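Local structure of cytidylate kinase-like family protein (Eubacterium ventriosum, 3FDI) at residues 21-26 and 185-189; 56-60 and 91-96. The protein is of unknown function but, as a cytidylate kinase-like member of the P-loop NTPase clan, may transfer phosphate from a nucleoside triphosphate to a nucleotide. All coordinates share one frame; numbering follows the deposited sequence.

Overall arrangement
Contact 1 (21-26 with 185-189) is largely buried and joins two helices, 19-30 and 185-197, beside the parallel sheet. Contact 2 (56-60 with 91-96) lies at the surface, where the loop before helix 60-66 meets the C-terminal part of helix 81-95. They share no helix or strand and sit on opposite sides of the chain's centre, about 27 Å between centres and 16 Å between nearest atoms. In sequence, contact 2 is nested within the loop that contact 1 closes. Their chemistry follows their places: methyl packing with one salt bridge at its margin in contact 1; in contact 2 an arginine stacked on an aromatic ring, salt-bridged to one glutamate and flanked by another.

Contact 1. Residues 21-26 and 185-189; sequences LVAKKL and VDTAT
With CG1 of V185 turned anti to the backbone N (chi1 179°) and CG1 of V22 likewise anti to its own (chi1 175°), which leaves V22 CG2 beside that N and facing V185, the two valines turn one methyl each against the other. V22 CG2 and V185 CG1 meet at 3.4 Å, tighter than usual for two carbons. The same V185 CG1 also touches L21 CB and K25 CD, the lysine chain crossing it at about a right angle. One turn on, T189 slides past V22 and L26; its CG2 packs on K25 CB (3.7 Å) and L26 CD2 (3.8 Å). Its OG1 turns back to V185 O at 2.7 Å, on the opposite face of that carbonyl from T189 N, and lies against V22 CG1 at 3.6 Å. Segments 21-26 and 185-189, parts of helices 19-30 and 185-197, cross at -56° with axes 9.4 Å apart at closest approach, beside the parallel 2-3-1-4-5 sheet of the P-loop kinase fold: V22 and V185 reach I180, and L26 reaches I9 and I11. At the margin, the extended chain of K25 carries NZ to OD2 of D186, a salt bridge whose modelled length of 2.5 Å is doubtful.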
ATOM      1  N   LEU B  21     -17.782   6.403 -21.071  1.00 35.85           N
ATOM      2  CA  LEU B  21     -19.181   6.452 -21.476  1.00 35.93           C
ATOM      3  C   LEU B  21     -20.021   7.117 -20.416  1.00 35.67           C
ATOM      4  O   LEU B  21     -20.912   7.866 -20.725  1.00 36.00           O
ATOM      5  CB  LEU B  21     -19.753   5.051 -21.696  1.00 35.99           C
ATOM      6  CG  LEU B  21     -19.196   4.169 -22.803  1.00 37.63           C
ATOM      7  CD1 LEU B  21     -20.087   2.914 -23.047  1.00 36.57           C
ATOM      8  CD2 LEU B  21     -19.048   4.982 -24.119  1.00 39.16           C
ATOM      9  N   VAL B  22     -19.753   6.829 -19.142  1.00 36.07           N
ATOM     10  CA  VAL B  22     -20.466   7.517 -18.051  1.00 34.58           C
ATOM     11  C   VAL B  22     -20.158   9.025 -18.082  1.00 34.96           C
ATOM     12  O   VAL B  22     -21.062   9.876 -17.965  1.00 33.94           O
ATOM     13  CB  VAL B  22     -20.117   6.906 -16.705  1.00 34.62           C
ATOM     14  CG1 VAL B  22     -20.742   7.694 -15.564  1.00 33.33           C
ATOM     15  CG2 VAL B  22     -20.539   5.444 -16.646  1.00 33.82           C
ATOM     16  N   ALA B  23     -18.885   9.366 -18.224  1.00 35.70           N
ATOM     17  CA  ALA B  23     -18.485  10.791 -18.275  1.00 36.76           C
ATOM     18  C   ALA B  23     -19.245  11.518 -19.411  1.00 38.55           C
ATOM     19  O   ALA B  23     -19.868  12.565 -19.207  1.00 39.34           O
ATOM     20  CB  ALA B  23     -17.022  10.912 -18.437  1.00 35.33           C
ATOM     21  N   LYS B  24     -19.222  10.931 -20.601  1.00 39.95           N
ATOM     22  CA  LYS B  24     -20.009  11.423 -21.752  1.00 40.78           C
ATOM     23  C   LYS B  24     -21.501  11.541 -21.475  1.00 40.99           C
ATOM     24  O   LYS B  24     -22.098  12.579 -21.714  1.00 41.06           O
ATOM     25  CB  LYS B  24     -19.786  10.474 -22.943  1.00 41.16           C
ATOM     26  CG  LYS B  24     -20.198  10.994 -24.297  1.00 41.24           C
ATOM     27  CD  LYS B  24     -19.279  10.354 -25.353  1.00 43.96           C
ATOM     28  CE  LYS B  24     -19.811  10.428 -26.800  1.00 46.53           C
ATOM     29  NZ  LYS B  24     -20.532   9.170 -27.204  1.00 48.73           N
ATOM     30  N   LYS B  25     -22.110  10.477 -20.970  1.00 41.68           N
ATOM     31  CA  LYS B  25     -23.528  10.518 -20.621  1.00 42.57           C
ATOM     32  C   LYS B  25     -23.868  11.620 -19.615  1.00 41.97           C
ATOM     33  O   LYS B  25     -24.823  12.358 -19.810  1.00 43.09           O
ATOM     34  CB  LYS B  25     -24.024   9.139 -20.161  1.00 43.59           C
ATOM     35  CG  LYS B  25     -24.062   8.154 -21.346  1.00 45.31           C
ATOM     36  CD  LYS B  25     -24.346   6.694 -20.980  1.00 48.73           C
ATOM     37  CE  LYS B  25     -24.919   5.956 -22.228  1.00 49.90           C
ATOM     38  NZ  LYS B  25     -25.208   4.504 -22.022  1.00 52.38           N
ATOM     39  N   LEU B  26     -23.071  11.772 -18.581  1.00 41.13           N
ATOM     40  CA  LEU B  26     -23.231  12.879 -17.634  1.00 40.52           C
ATOM     41  C   LEU B  26     -23.121  14.257 -18.336  1.00 40.83           C
ATOM     42  O   LEU B  26     -23.960  15.137 -18.094  1.00 40.63           O
ATOM     43  CB  LEU B  26     -22.169  12.779 -16.512  1.00 39.46           C
ATOM     44  CG  LEU B  26     -22.320  11.618 -15.536  1.00 39.95           C
ATOM     45  CD1 LEU B  26     -21.018  11.373 -14.643  1.00 32.90           C
ATOM     46  CD2 LEU B  26     -23.630  11.824 -14.679  1.00 39.24           C
ATOM     47  N   VAL B 185     -24.105   0.928 -17.734  1.00 40.39           N
ATOM     48  CA  VAL B 185     -23.620   2.320 -17.752  1.00 40.65           C
ATOM     49  C   VAL B 185     -24.730   3.348 -17.496  1.00 40.75           C
ATOM     50  O   VAL B 185     -24.505   4.381 -16.877  1.00 40.20           O
ATOM     51  CB  VAL B 185     -22.878   2.651 -19.118  1.00 40.78           C
ATOM     52  CG1 VAL B 185     -22.394   4.108 -19.162  1.00 39.57           C
ATOM     53  CG2 VAL B 185     -21.697   1.719 -19.303  1.00 40.32           C
ATOM     54  N   ASP B 186     -25.923   3.072 -18.014  1.00 41.61           N
ATOM     55  CA  ASP B 186     -27.071   3.924 -17.748  1.00 41.84           C
ATOM     56  C   ASP B 186     -27.465   3.950 -16.289  1.00 41.65           C
ATOM     57  O   ASP B 186     -27.876   4.986 -15.815  1.00 41.26           O
ATOM     58  CB  ASP B 186     -28.250   3.540 -18.608  1.00 42.25           C
ATOM     59  CG  ASP B 186     -28.246   4.272 -19.917  1.00 44.04           C
ATOM     60  OD1 ASP B 186     -29.280   4.815 -20.293  1.00 48.13           O
ATOM     61  OD2 ASP B 186     -27.188   4.365 -20.549  1.00 46.75           O
ATOM     62  N   THR B 187     -27.300   2.834 -15.572  1.00 41.46           N
ATOM     63  CA  THR B 187     -27.691   2.773 -14.181  1.00 41.05           C
ATOM     64  C   THR B 187     -26.701   3.552 -13.306  1.00 40.92           C
ATOM     65  O   THR B 187     -27.125   4.283 -12.431  1.00 40.76           O
ATOM     66  CB  THR B 187     -27.829   1.330 -13.671  1.00 41.42           C
ATOM     67  OG1 THR B 187     -28.949   0.686 -14.308  1.00 43.16           O
ATOM     68  CG2 THR B 187     -28.059   1.310 -12.145  1.00 41.55           C
ATOM     69  N   ALA B 188     -25.396   3.382 -13.569  1.00 40.41           N
ATOM     70  CA  ALA B 188     -24.329   4.156 -12.926  1.00 39.59           C
ATOM     71  C   ALA B 188     -24.477   5.660 -13.181  1.00 38.72           C
ATOM     72  O   ALA B 188     -24.363   6.457 -12.284  1.00 39.04           O
ATOM     73  CB  ALA B 188     -22.955   3.655 -13.405  1.00 38.70           C
ATOM     74  N   THR B 189     -24.748   6.046 -14.407  1.00 39.03           N
ATOM     75  CA  THR B 189     -24.905   7.452 -14.731  1.00 39.02           C
ATOM     76  C   THR B 189     -26.063   8.048 -13.915  1.00 40.14           C
ATOM     77  O   THR B 189     -25.925   9.136 -13.319  1.00 40.16           O
ATOM     78  CB  THR B 189     -25.116   7.616 -16.254  1.00 38.56           C
ATOM     79  OG1 THR B 189     -23.999   7.024 -16.931  1.00 38.62           O
ATOM     80  CG2 THR B 189     -25.241   9.061 -16.650  1.00 36.24           C
TER

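Contact 2. Residues 56-60 and 91-96; sequences RFDEK and RKKANE
F57 lays one face of its ring under the guanidinium of R91, with CZ of the arginine 3.8 Å from the ring centroid and 21° off the ring normal. The two planes are 27° apart, a tilted stack with cation-pi character. The overlap is offset: R91 NH1 lies over the rim, 3.0 Å from F57 CE1, while R91 CD sits over the same face in a CH-pi contact. The arginine leaves helix 81-95 with CG anti to its backbone N, and a bend at chi3 (61°) swings the guanidinium over the phenyl group. E59, just before helix 60-66 in the N-cap position, comes in from the loop. Its extended chain crosses R91 at about a right angle and sets the carboxylate beside the aliphatic part, E59 OE2 lying 3.1 Å from R91 CD. E59 OE2 is 4.5 Å from R91 NE, so the opposite charges are near each other without forming a salt bridge. At the far end of the guanidinium, NH1 and NH2 both grip a single oxygen: E96 OE2 is 3.1 Å from R91 NH1 and 3.2 Å from R91 NH2. This oxygen lies near the guanidinium plane, whereas both nitrogens approach it from above one face of the carboxylate. R91 NH2 is also hydrogen-bonded to N88 OD1, which further fixes the group's rotation. E59 and R91 both touch I111 of helix 108-111, joining this loop and helix 81-95 to a third element. With F57 over one face, E96 at the edge and E59 alongside the aliphatic chain, the positive charge of R91 is probably stabilised by both carboxylates and the ring's pi electrons.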
ATOM      1  N   ARG B  56       1.020  29.126  -5.845  1.00 68.71           N
ATOM      2  CA  ARG B  56       1.083  28.406  -4.603  1.00 68.65           C
ATOM      3  C   ARG B  56      -0.268  28.762  -3.967  1.00 68.19           C
ATOM      4  O   ARG B  56      -0.372  29.612  -3.059  1.00 67.86           O
ATOM      5  CB  ARG B  56       2.284  28.823  -3.750  1.00 68.84           C
ATOM      6  CG  ARG B  56       2.234  28.260  -2.329  1.00 70.18           C
ATOM      7  CD  ARG B  56       3.616  28.104  -1.677  1.00 71.44           C
ATOM      8  NE  ARG B  56       4.542  29.185  -2.030  1.00 72.62           N
ATOM      9  CZ  ARG B  56       4.589  30.395  -1.458  1.00 72.83           C
ATOM     10  NH1 ARG B  56       3.734  30.721  -0.487  1.00 73.06           N
ATOM     11  NH2 ARG B  56       5.490  31.294  -1.878  1.00 71.59           N
ATOM     12  N   PHE B  57      -1.303  28.135  -4.533  1.00 67.19           N
ATOM     13  CA  PHE B  57      -2.658  28.190  -4.008  1.00 66.42           C
ATOM     14  C   PHE B  57      -2.800  27.085  -2.947  1.00 65.91           C
ATOM     15  O   PHE B  57      -3.918  26.678  -2.593  1.00 64.77           O
ATOM     16  CB  PHE B  57      -3.685  27.979  -5.140  1.00 66.50           C
ATOM     17  CG  PHE B  57      -3.713  29.084  -6.163  1.00 66.01           C
ATOM     18  CD1 PHE B  57      -4.801  29.963  -6.238  1.00 66.80           C
ATOM     19  CD2 PHE B  57      -2.660  29.253  -7.058  1.00 66.72           C
ATOM     20  CE1 PHE B  57      -4.829  31.003  -7.192  1.00 66.04           C
ATOM     21  CE2 PHE B  57      -2.678  30.287  -8.011  1.00 66.77           C
ATOM     22  CZ  PHE B  57      -3.765  31.153  -8.081  1.00 66.22           C
ATOM     23  N   ASP B  58      -1.643  26.606  -2.468  1.00 65.36           N
ATOM     24  CA  ASP B  58      -1.535  25.454  -1.558  1.00 65.12           C
ATOM     25  C   ASP B  58      -2.307  24.203  -2.018  1.00 64.17           C
ATOM     26  O   ASP B  58      -2.763  23.380  -1.204  1.00 64.60           O
ATOM     27  CB  ASP B  58      -1.889  25.880  -0.143  1.00 65.21           C
ATOM     28  CG  ASP B  58      -0.956  26.958   0.369  1.00 67.14           C
ATOM     29  OD1 ASP B  58       0.139  27.143  -0.235  1.00 68.78           O
ATOM     30  OD2 ASP B  58      -1.324  27.633   1.360  1.00 70.34           O
ATOM     31  N   GLU B  59      -2.424  24.075  -3.339  1.00 62.89           N
ATOM     32  CA  GLU B  59      -2.968  22.894  -3.969  1.00 62.05           C
ATOM     33  C   GLU B  59      -1.803  21.890  -4.119  1.00 60.45           C
ATOM     34  O   GLU B  59      -0.789  22.165  -4.803  1.00 59.66           O
ATOM     35  CB  GLU B  59      -3.635  23.275  -5.298  1.00 62.90           C
ATOM     36  CG  GLU B  59      -4.929  24.107  -5.048  1.00 65.30           C
ATOM     37  CD  GLU B  59      -5.530  24.752  -6.298  1.00 68.38           C
ATOM     38  OE1 GLU B  59      -5.458  24.135  -7.384  1.00 69.70           O
ATOM     39  OE2 GLU B  59      -6.095  25.874  -6.170  1.00 69.53           O
ATOM     40  N   LYS B  60      -1.950  20.756  -3.428  1.00 58.35           N
ATOM     41  CA  LYS B  60      -0.871  19.756  -3.235  1.00 57.09           C
ATOM     42  C   LYS B  60      -0.144  19.294  -4.524  1.00 54.59           C
ATOM     43  O   LYS B  60       1.078  19.211  -4.542  1.00 53.80           O
ATOM     44  CB  LYS B  60      -1.413  18.534  -2.428  1.00 57.72           C
ATOM     45  CG  LYS B  60      -1.861  18.878  -0.956  1.00 59.26           C
ATOM     46  CD  LYS B  60      -2.001  17.617  -0.054  1.00 62.31           C
ATOM     47  CE  LYS B  60      -1.694  17.916   1.466  1.00 64.03           C
ATOM     48  NZ  LYS B  60      -2.700  18.760   2.190  1.00 66.22           N
ATOM     49  N   ARG B  91      -8.039  24.341 -12.679  1.00 37.19           N
ATOM     50  CA  ARG B  91      -8.261  25.186 -11.532  1.00 38.32           C
ATOM     51  C   ARG B  91      -8.887  26.527 -11.966  1.00 39.22           C
ATOM     52  O   ARG B  91      -9.833  26.987 -11.357  1.00 39.82           O
ATOM     53  CB  ARG B  91      -6.927  25.398 -10.808  1.00 38.96           C
ATOM     54  CG  ARG B  91      -6.993  26.183  -9.485  1.00 40.17           C
ATOM     55  CD  ARG B  91      -5.637  26.829  -9.102  1.00 40.69           C
ATOM     56  NE  ARG B  91      -5.218  27.783 -10.126  1.00 40.54           N
ATOM     57  CZ  ARG B  91      -5.621  29.048 -10.227  1.00 42.11           C
ATOM     58  NH1 ARG B  91      -6.467  29.602  -9.348  1.00 44.94           N
ATOM     59  NH2 ARG B  91      -5.197  29.764 -11.251  1.00 42.60           N
ATOM     60  N   LYS B  92      -8.356  27.140 -13.012  1.00 40.22           N
ATOM     61  CA  LYS B  92      -8.896  28.403 -13.520  1.00 41.77           C
ATOM     62  C   LYS B  92     -10.315  28.248 -14.026  1.00 41.78           C
ATOM     63  O   LYS B  92     -11.159  29.068 -13.710  1.00 41.89           O
ATOM     64  CB  LYS B  92      -8.028  28.986 -14.645  1.00 41.48           C
ATOM     65  CG  LYS B  92      -6.788  29.701 -14.151  1.00 43.58           C
ATOM     66  CD  LYS B  92      -5.979  30.326 -15.318  1.00 47.11           C
ATOM     67  CE  LYS B  92      -4.686  31.022 -14.821  1.00 49.55           C
ATOM     68  NZ  LYS B  92      -4.005  31.903 -15.836  1.00 50.85           N
ATOM     69  N   LYS B  93     -10.562  27.220 -14.835  1.00 41.85           N
ATOM     70  CA  LYS B  93     -11.895  27.000 -15.359  1.00 42.51           C
ATOM     71  C   LYS B  93     -12.874  26.770 -14.205  1.00 42.81           C
ATOM     72  O   LYS B  93     -13.988  27.312 -14.220  1.00 43.34           O
ATOM     73  CB  LYS B  93     -11.941  25.837 -16.354  1.00 42.76           C
ATOM     74  CG  LYS B  93     -11.256  26.095 -17.691  1.00 43.67           C
ATOM     75  CD  LYS B  93     -11.900  27.251 -18.471  1.00 46.18           C
ATOM     76  CE  LYS B  93     -11.678  27.101 -19.968  1.00 46.93           C
ATOM     77  NZ  LYS B  93     -12.105  28.265 -20.802  1.00 47.35           N
ATOM     78  N   ALA B  94     -12.483  25.978 -13.209  1.00 42.50           N
ATOM     79  CA  ALA B  94     -13.363  25.784 -12.059  1.00 42.59           C
ATOM     80  C   ALA B  94     -13.587  27.022 -11.188  1.00 42.57           C
ATOM     81  O   ALA B  94     -14.718  27.281 -10.789  1.00 42.54           O
ATOM     82  CB  ALA B  94     -12.875  24.645 -11.180  1.00 42.29           C
ATOM     83  N   ASN B  95     -12.519  27.747 -10.867  1.00 43.00           N
ATOM     84  CA  ASN B  95     -12.527  28.650  -9.702  1.00 43.64           C
ATOM     85  C   ASN B  95     -12.583  30.101 -10.044  1.00 44.26           C
ATOM     86  O   ASN B  95     -13.087  30.897  -9.267  1.00 43.84           O
ATOM     87  CB  ASN B  95     -11.304  28.451  -8.816  1.00 42.90           C
ATOM     88  CG  ASN B  95     -11.302  27.116  -8.151  1.00 43.94           C
ATOM     89  OD1 ASN B  95     -12.321  26.398  -8.139  1.00 46.17           O
ATOM     90  ND2 ASN B  95     -10.143  26.726  -7.632  1.00 40.56           N
ATOM     91  N   GLU B  96     -12.034  30.441 -11.195  1.00 45.47           N
ATOM     92  CA  GLU B  96     -12.014  31.810 -11.638  1.00 46.47           C
ATOM     93  C   GLU B  96     -13.112  32.058 -12.682  1.00 46.85           C
ATOM     94  O   GLU B  96     -13.820  33.039 -12.580  1.00 47.47           O
ATOM     95  CB  GLU B  96     -10.625  32.161 -12.171  1.00 46.97           C
ATOM     96  CG  GLU B  96      -9.512  31.972 -11.123  1.00 48.58           C
ATOM     97  CD  GLU B  96      -8.103  32.354 -11.619  1.00 51.14           C
ATOM     98  OE1 GLU B  96      -7.932  32.751 -12.813  1.00 51.28           O
ATOM     99  OE2 GLU B  96      -7.159  32.233 -10.795  1.00 53.09           O
TER